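PDB 6NZS: dextranase from Pseudarthrobacter oxydans, which cleaves internal alpha-1,6-glucosidic linkages of dextran, as a member of glycoside hydrolase family 49. Local coordinates for residues W253-L256 and A257-A260. Residues are numbered along the deposited sequence; the frame is centred on the assembly and turned at random.
Sequences WVYL and APGA
Y255 reaches along the chain over A257 and as far as P258, where strand 253-256 of the parallel beta-solenoid runs into a type II turn. A chi1 of 178° puts CG beside the carbonyl carbon, which carries the ring forward along the chain, and one face covers the N of A257. CE2 of Y255 lies 3.5 Å from CA of A257 and also packs 3.8 Å from CB of that residue. Farther out, the hydroxyl OH meets CD of P258 at 3.5 Å, CD coming at the phenol ring from an oblique direction. Y231 on the neighbouring strand 229-232 and the loop residues V203 and P204 also pack against Y255. With an alanine here instead of Y255, the strand end would probably lose the aromatic cover over A257 and P258 and be left with a gap. L256 follows; its carbonyl C has CB of A260 4.2 Å away, and both side chains touch F232. The corner itself is closed by the backbone hydrogen bond from A260 N to A257 O, 2.8 Å long, with G259 at phi 93°, where a side chain would jam against the carbonyl O of P258. Between the two segments the contact is van der Waals packing of a phenol ring and its hydroxyl on backbone and aliphatic atoms, while one backbone hydrogen bond closes the turn, after which the chain enters strand 260-263.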
ATOM      1  N   TRP A 253     -20.630   4.435 -11.643  1.00 12.05           N
ATOM      2  CA  TRP A 253     -20.357   4.603 -10.221  1.00 12.76           C
ATOM      3  C   TRP A 253     -20.608   3.282  -9.512  1.00 12.82           C
ATOM      4  O   TRP A 253     -21.686   2.698  -9.657  1.00 12.24           O
ATOM      5  CB  TRP A 253     -21.301   5.675  -9.668  1.00 12.41           C
ATOM      6  CG  TRP A 253     -20.952   6.284  -8.331  1.00 11.67           C
ATOM      7  CD1 TRP A 253     -20.139   5.767  -7.353  1.00 12.47           C
ATOM      8  CD2 TRP A 253     -21.434   7.533  -7.834  1.00 13.46           C
ATOM      9  NE1 TRP A 253     -20.084   6.635  -6.284  1.00 11.99           N
ATOM     10  CE2 TRP A 253     -20.870   7.726  -6.559  1.00 13.15           C
ATOM     11  CE3 TRP A 253     -22.278   8.518  -8.358  1.00 13.88           C
ATOM     12  CZ2 TRP A 253     -21.130   8.865  -5.794  1.00 14.11           C
ATOM     13  CZ3 TRP A 253     -22.542   9.640  -7.597  1.00 14.84           C
ATOM     14  CH2 TRP A 253     -21.968   9.809  -6.331  1.00 16.32           C
ATOM     15  N   VAL A 254     -19.618   2.817  -8.747  1.00 11.59           N
ATOM     16  CA  VAL A 254     -19.788   1.719  -7.801  1.00 11.44           C
ATOM     17  C   VAL A 254     -19.583   2.293  -6.407  1.00 10.52           C
ATOM     18  O   VAL A 254     -18.565   2.949  -6.146  1.00 10.71           O
ATOM     19  CB  VAL A 254     -18.803   0.571  -8.084  1.00 12.81           C
ATOM     20  CG1 VAL A 254     -18.817  -0.430  -6.931  1.00 13.38           C
ATOM     21  CG2 VAL A 254     -19.159  -0.105  -9.405  1.00 13.50           C
ATOM     22  N   TYR A 255     -20.558   2.085  -5.526  1.00 10.50           N
ATOM     23  CA  TYR A 255     -20.531   2.635  -4.179  1.00 10.80           C
ATOM     24  C   TYR A 255     -20.576   1.494  -3.174  1.00 12.21           C
ATOM     25  O   TYR A 255     -21.469   0.642  -3.233  1.00 11.63           O
ATOM     26  CB  TYR A 255     -21.718   3.586  -3.944  1.00 10.01           C
ATOM     27  CG  TYR A 255     -21.735   4.134  -2.540  1.00 10.35           C
ATOM     28  CD1 TYR A 255     -20.773   5.044  -2.119  1.00 10.09           C
ATOM     29  CD2 TYR A 255     -22.685   3.718  -1.624  1.00 11.12           C
ATOM     30  CE1 TYR A 255     -20.760   5.530  -0.824  1.00  9.93           C
ATOM     31  CE2 TYR A 255     -22.688   4.208  -0.320  1.00 11.42           C
ATOM     32  CZ  TYR A 255     -21.717   5.106   0.075  1.00 10.79           C
ATOM     33  OH  TYR A 255     -21.706   5.585   1.369  1.00 13.58           O
ATOM     34  N   LEU A 256     -19.617   1.482  -2.253  1.00 10.91           N
ATOM     35  CA  LEU A 256     -19.557   0.502  -1.169  1.00 10.83           C
ATOM     36  C   LEU A 256     -19.838   1.257   0.123  1.00  9.94           C
ATOM     37  O   LEU A 256     -18.988   2.011   0.603  1.00 11.70           O
ATOM     38  CB  LEU A 256     -18.183  -0.168  -1.096  1.00 11.64           C
ATOM     39  CG  LEU A 256     -17.592  -0.763  -2.375  1.00 14.56           C
ATOM     40  CD1 LEU A 256     -16.290  -1.484  -2.053  1.00 16.25           C
ATOM     41  CD2 LEU A 256     -18.560  -1.715  -3.038  1.00 17.28           C
ATOM     42  N   ALA A 257     -21.022   1.061   0.686  1.00 10.75           N
ATOM     43  CA  ALA A 257     -21.387   1.779   1.891  1.00 11.52           C
ATOM     44  C   ALA A 257     -20.467   1.376   3.037  1.00 11.28           C
ATOM     45  O   ALA A 257     -19.900   0.277   3.039  1.00 11.36           O
ATOM     46  CB  ALA A 257     -22.827   1.449   2.276  1.00 13.11           C
ATOM     47  N   PRO A 258     -20.307   2.246   4.036  1.00 11.56           N
ATOM     48  CA  PRO A 258     -19.650   1.803   5.269  1.00 12.21           C
ATOM     49  C   PRO A 258     -20.429   0.626   5.829  1.00 12.83           C
ATOM     50  O   PRO A 258     -21.650   0.687   5.977  1.00 15.18           O
ATOM     51  CB  PRO A 258     -19.741   3.029   6.188  1.00 14.08           C
ATOM     52  CG  PRO A 258     -20.839   3.859   5.617  1.00 20.28           C
ATOM     53  CD  PRO A 258     -20.852   3.611   4.145  1.00 12.68           C
ATOM     54  N   GLY A 259     -19.727  -0.465   6.102  1.00 10.79           N
ATOM     55  CA  GLY A 259     -20.391  -1.678   6.526  1.00 11.16           C
ATOM     56  C   GLY A 259     -20.722  -2.647   5.413  1.00 12.22           C
ATOM     57  O   GLY A 259     -21.215  -3.747   5.698  1.00 12.76           O
ATOM     58  N   ALA A 260     -20.479  -2.279   4.157  1.00 12.11           N
ATOM     59  CA  ALA A 260     -20.549  -3.243   3.072  1.00 10.99           C
ATOM     60  C   ALA A 260     -19.228  -3.990   2.971  1.00 12.63           C
ATOM     61  O   ALA A 260     -18.151  -3.397   3.102  1.00 12.06           O
ATOM     62  CB  ALA A 260     -20.843  -2.536   1.751  1.00 10.97           C
TER